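PDB 6TQD: intimin, which probably mediates bacterial attachment to host cells as an outer-membrane adhesin whose D00-D0 juncture domains hold an extended conformation. Local coordinates for residues I51-S56 and Q60-I65; R82-D85 and N89-N92. One frame throughout, in Å; residues are numbered along the deposited sequence. Where two conformers were deposited one is given.

Contact 1: residues I51-S56 and Q60-I65; sequences IQHSGS and QDYQAI
H53 and Y62 meet edge to face, the imidazole turning its CD2 edge onto one face of the phenol ring with the two planes at 79°. H53 CD2 lies 3.7 Å from CZ of Y62, off the ring centre, and the swing of H53 CG away from its own backbone N (chi1 -157°) takes the imidazole out to that ring. One face of the imidazole is occupied as well: the carbonyl O of D61 sits over its centre. Two bonds help to set the rotation of the H53 ring, ND1 accepting from G55 N, which is tilted from the ring plane, and NE2 pairing with the carbonyl O of S58 in the connecting turn.

These residues belong to a beta hairpin of strands 50-53 and 62-65, in which 50-53 is an outermost strand of a four-stranded antiparallel sheet. Q52 and Q63 form its hydrogen-bonded pair, Q52 N reaching Q63 O at 3.0 Å, and their side chains repeat the pairing above the backbone: Q63 NE2 donates a hydrogen bond to Q52 OE1 at 2.8 Å, the amide planes only 24° apart. I65 CG1 packs against Q52 CD. On the other face, in the I51 conformer given, its CG1 is 4.1 Å from A64 CB and the CG2 branch of I51 reaches Y62 CD2.

Toward the turn, in the D61 conformer given, S56 OG donates to the anti lone pair of D61 OD2 at 2.6 Å. S54 OG lies 2.9 Å from D61 OD1, a weak approach with no settled acceptor. S54 N bonds almost straight to D61 O, the same oxygen that covers the imidazole.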
loop_
_atom_site.group_PDB
_atom_site.type_symbol
_atom_site.label_atom_id
_atom_site.label_comp_id
_atom_site.label_asym_id
_atom_site.label_seq_id
_atom_site.Cartn_x
_atom_site.Cartn_y
_atom_site.Cartn_z
ATOM N N ILE A 51 -5.446 16.904 -6.513
ATOM C CA ILE A 51 -5.220 16.868 -7.950
ATOM C C ILE A 51 -5.091 18.296 -8.436
ATOM O O ILE A 51 -5.904 19.160 -8.081
ATOM C CB ILE A 51 -6.337 16.114 -8.684
ATOM C CG1 ILE A 51 -6.054 14.622 -8.578
ATOM C CG2 ILE A 51 -6.413 16.569 -10.138
ATOM C CD1 ILE A 51 -7.248 13.776 -8.730
ATOM N N GLN A 52 -4.059 18.549 -9.237
ATOM C CA GLN A 52 -3.752 19.885 -9.703
ATOM C C GLN A 52 -3.291 19.817 -11.147
ATOM O O GLN A 52 -2.756 18.801 -11.601
ATOM C CB GLN A 52 -2.639 20.556 -8.886
ATOM C CG GLN A 52 -1.369 19.746 -8.842
ATOM C CD GLN A 52 -0.257 20.445 -8.065
ATOM O OE1 GLN A 52 0.860 20.564 -8.551
ATOM N NE2 GLN A 52 -0.598 20.998 -6.911
ATOM N N HIS A 53 -3.507 20.912 -11.871
ATOM C CA HIS A 53 -2.943 21.036 -13.198
ATOM C C HIS A 53 -1.424 20.970 -13.118
ATOM O O HIS A 53 -0.809 21.511 -12.193
ATOM C CB HIS A 53 -3.389 22.368 -13.802
ATOM C CG HIS A 53 -3.341 22.396 -15.296
ATOM N ND1 HIS A 53 -2.232 22.823 -15.995
ATOM C CD2 HIS A 53 -4.261 22.043 -16.227
ATOM C CE1 HIS A 53 -2.472 22.736 -17.293
ATOM N NE2 HIS A 53 -3.695 22.269 -17.460
ATOM N N SER A 54 -0.816 20.274 -14.081
ATOM C CA SER A 54 0.635 20.101 -14.074
ATOM C C SER A 54 1.386 21.384 -14.403
ATOM O O SER A 54 2.612 21.417 -14.250
ATOM C CB SER A 54 1.039 19.015 -15.074
ATOM O OG SER A 54 0.385 17.787 -14.795
ATOM N N GLY A 55 0.691 22.428 -14.841
ATOM C CA GLY A 55 1.321 23.689 -15.173
ATOM C C GLY A 55 1.685 23.849 -16.628
ATOM O O GLY A 55 2.234 24.896 -17.004
ATOM N N SER A 56 1.401 22.855 -17.459
ATOM C CA SER A 56 1.644 22.958 -18.890
ATOM C C SER A 56 0.513 23.785 -19.501
ATOM O O SER A 56 -0.345 24.323 -18.795
ATOM C CB SER A 56 1.764 21.566 -19.500
ATOM O OG SER A 56 0.492 20.941 -19.599
ATOM N N GLN A 60 -5.761 19.127 -20.458
ATOM C CA GLN A 60 -5.976 17.796 -19.902
ATOM C C GLN A 60 -4.774 17.264 -19.130
ATOM O O GLN A 60 -4.710 16.054 -18.860
ATOM C CB GLN A 60 -6.369 16.766 -20.974
ATOM C CG GLN A 60 -5.298 16.462 -22.002
ATOM C CD GLN A 60 -5.597 15.191 -22.781
ATOM O OE1 GLN A 60 -5.105 14.114 -22.438
ATOM N NE2 GLN A 60 -6.406 15.305 -23.815
ATOM N N ASP A 61 -3.824 18.125 -18.762
ATOM C CA ASP A 61 -2.578 17.702 -18.123
ATOM C C ASP A 61 -2.694 17.922 -16.620
ATOM O O ASP A 61 -2.510 19.041 -16.129
ATOM C CB ASP A 61 -1.395 18.474 -18.701
ATOM C CG ASP A 61 -0.062 17.983 -18.173
ATOM O OD1 ASP A 61 -0.030 16.912 -17.533
ATOM O OD2 ASP A 61 0.956 18.674 -18.395
ATOM N N TYR A 62 -2.974 16.844 -15.889
ATOM C CA TYR A 62 -3.170 16.891 -14.451
ATOM C C TYR A 62 -2.264 15.884 -13.762
ATOM O O TYR A 62 -1.775 14.931 -14.372
ATOM C CB TYR A 62 -4.636 16.587 -14.099
ATOM C CG TYR A 62 -5.516 17.769 -14.380
ATOM C CD1 TYR A 62 -6.069 17.967 -15.643
ATOM C CD2 TYR A 62 -5.774 18.702 -13.402
ATOM C CE1 TYR A 62 -6.853 19.072 -15.902
ATOM C CE2 TYR A 62 -6.564 19.782 -13.637
ATOM C CZ TYR A 62 -7.090 19.977 -14.901
ATOM O OH TYR A 62 -7.884 21.073 -15.132
ATOM N N GLN A 63 -2.047 16.119 -12.481
ATOM C CA GLN A 63 -1.231 15.239 -11.658
ATOM C C GLN A 63 -1.836 15.172 -10.268
ATOM O O GLN A 63 -2.524 16.094 -9.820
ATOM C CB GLN A 63 0.209 15.748 -11.557
ATOM C CG GLN A 63 0.349 17.099 -10.888
ATOM C CD GLN A 63 1.689 17.766 -11.187
ATOM O OE1 GLN A 63 2.456 17.304 -12.033
ATOM N NE2 GLN A 63 1.981 18.836 -10.464
ATOM N N ALA A 64 -1.562 14.077 -9.580
ATOM C CA ALA A 64 -2.007 13.888 -8.214
ATOM C C ALA A 64 -0.808 14.037 -7.292
ATOM O O ALA A 64 0.253 13.463 -7.560
ATOM C CB ALA A 64 -2.636 12.507 -8.033
ATOM N N ILE A 65 -0.978 14.827 -6.241
ATOM C CA ILE A 65 -0.041 14.901 -5.125
ATOM C C ILE A 65 -0.587 13.964 -4.060
ATOM O O ILE A 65 -1.663 14.197 -3.508
ATOM C CB ILE A 65 0.096 16.329 -4.593
ATOM C CG1 ILE A 65 0.382 17.314 -5.735
ATOM C CG2 ILE A 65 1.187 16.375 -3.523
ATOM C CD1 ILE A 65 1.514 16.912 -6.644
#

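Contact 2: residues R82-D85 and N89-N92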
loop_
_atom_site.group_PDB
_atom_site.type_symbol
_atom_site.label_atom_id
_atom_site.label_comp_id
_atom_site.label_asym_id
_atom_site.label_seq_id
_atom_site.Cartn_x
_atom_site.Cartn_y
_atom_site.Cartn_z
ATOM N N ARG A 82 -14.605 15.001 -14.813
ATOM C CA ARG A 82 -15.595 15.215 -15.849
ATOM C C ARG A 82 -15.002 16.182 -16.859
ATOM O O ARG A 82 -14.523 17.258 -16.486
ATOM C CB ARG A 82 -16.880 15.784 -15.247
ATOM C CG ARG A 82 -18.045 15.885 -16.223
ATOM C CD ARG A 82 -19.252 16.574 -15.594
ATOM N NE ARG A 82 -19.931 15.820 -14.533
ATOM C CZ ARG A 82 -20.836 14.863 -14.738
ATOM N NH1 ARG A 82 -21.143 14.488 -15.973
ATOM N NH2 ARG A 82 -21.447 14.291 -13.716
ATOM N N ALA A 83 -15.048 15.816 -18.133
ATOM C CA ALA A 83 -14.592 16.704 -19.195
ATOM C C ALA A 83 -15.754 17.535 -19.713
ATOM O O ALA A 83 -16.897 17.072 -19.756
ATOM C CB ALA A 83 -13.987 15.898 -20.337
ATOM N N TYR A 84 -15.458 18.784 -20.101
ATOM C CA TYR A 84 -16.423 19.648 -20.758
ATOM C C TYR A 84 -15.853 20.104 -22.097
ATOM O O TYR A 84 -14.651 20.414 -22.201
ATOM C CB TYR A 84 -16.726 20.913 -19.957
ATOM C CG TYR A 84 -17.593 20.696 -18.745
ATOM C CD1 TYR A 84 -17.055 20.203 -17.580
ATOM C CD2 TYR A 84 -18.950 21.000 -18.763
ATOM C CE1 TYR A 84 -17.830 20.008 -16.463
ATOM C CE2 TYR A 84 -19.739 20.809 -17.641
ATOM C CZ TYR A 84 -19.162 20.315 -16.491
ATOM O OH TYR A 84 -19.910 20.107 -15.341
ATOM N N ASP A 85 -16.724 20.207 -23.096
ATOM C CA ASP A 85 -16.328 20.735 -24.400
ATOM C C ASP A 85 -16.656 22.224 -24.489
ATOM O O ASP A 85 -17.225 22.826 -23.578
ATOM C CB ASP A 85 -16.922 19.912 -25.543
ATOM C CG ASP A 85 -18.427 20.068 -25.705
ATOM O OD1 ASP A 85 -19.007 21.031 -25.169
ATOM O OD2 ASP A 85 -19.024 19.216 -26.401
ATOM N N ASN A 89 -21.178 20.859 -23.206
ATOM C CA ASN A 89 -21.497 19.463 -22.941
ATOM C C ASN A 89 -20.423 18.882 -22.038
ATOM O O ASN A 89 -19.287 19.348 -22.010
ATOM C CB ASN A 89 -21.472 18.639 -24.226
ATOM C CG ASN A 89 -22.511 19.088 -25.226
ATOM O OD1 ASN A 89 -23.724 19.118 -24.951
ATOM N ND2 ASN A 89 -22.039 19.445 -26.408
ATOM N N SER A 90 -20.797 17.857 -21.286
ATOM C CA SER A 90 -19.833 17.159 -20.454
ATOM C C SER A 90 -19.801 15.678 -20.804
ATOM O O SER A 90 -20.663 15.151 -21.515
ATOM C CB SER A 90 -20.110 17.395 -18.976
ATOM O OG SER A 90 -21.357 16.881 -18.601
ATOM N N SER A 91 -18.753 15.017 -20.314
ATOM C CA SER A 91 -18.587 13.578 -20.398
ATOM C C SER A 91 -19.234 12.904 -19.190
ATOM O O SER A 91 -19.837 13.544 -18.334
ATOM C CB SER A 91 -17.098 13.232 -20.411
ATOM O OG SER A 91 -16.505 13.536 -19.152
ATOM N N ASN A 92 -19.079 11.584 -19.105
ATOM C CA ASN A 92 -19.342 10.915 -17.842
ATOM C C ASN A 92 -18.398 11.468 -16.773
ATOM O O ASN A 92 -17.326 12.014 -17.064
ATOM C CB ASN A 92 -19.039 9.423 -17.980
ATOM C CG ASN A 92 -20.022 8.685 -18.862
ATOM O OD1 ASN A 92 -21.198 9.027 -18.928
ATOM N ND2 ASN A 92 -19.539 7.652 -19.544
#
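Y84 and S90 face one another as a non-hydrogen-bonded pair in an antiparallel beta hairpin, which joins the end of strand 76-85 to the start of strand 90-101 within the mixed four-stranded sheet 14-17, 90-101, 76-85, 34-40, the start of 90-101 being only weakly bonded.

Backbone bonds flank this pair: S91 N donates to A83 O at 2.8 Å, and D85 N to N89 O. The same two carbonyl oxygens also receive CA-H contacts, from S90 CA and Y84 CA respectively, so each is approached by both an N-H and a C-H.

The apolar element is a CH-pi contact. S90 CB lies over one face of the Y84 ring, 3.8 Å from its centroid and 16° off the normal, and R82 CD touches the same CB. R36 of the adjoining strand 34-40 makes a cation-pi contact with the ring.

Side-chain polar bonds hold both ends. Near the turn, D85 and N89 pair twice: N89 ND2 reaches the syn lone pair of D85 OD2 at 3.0 Å, in the amide's own plane, whereas N89 N meets OD1 from above the carboxylate plane. With CG lodged between its backbone N and carbonyl carbon (chi1 70°), D85 brings the carboxylate back over the turn, where OD1 also receives N87 N. At the other end R82, bent at chi3, carries NH1 to S91 O for a weak bond with an angle of only 116°. S91 OG stands in for a backbone acceptor there, accepting a hydrogen bond from A83 N at 2.9 Å and donating one to N92 O at 2.7 Å.

Contacts 1 and 2 each join the strands of an antiparallel hairpin, the two following in series, 62-65 leading on to 76-85. They hold different elements in different sheets, centres about 17 Å and nearest atoms about 8 Å apart. Contact 1 pairs an outermost strand, 50-53, with its inner neighbour and is a surface contact in which an aromatic pair and a glutamine pair accompany the backbone bonds. Contact 2 is partly buried, D85 and S91 touching strand 6-9, and relies more on side chains bonding to backbone groups. An aspartate gathers partners near the turn in both: a serine hydroxyl, with a second in weak approach, in contact 1, backbone and amide N-H groups in contact 2.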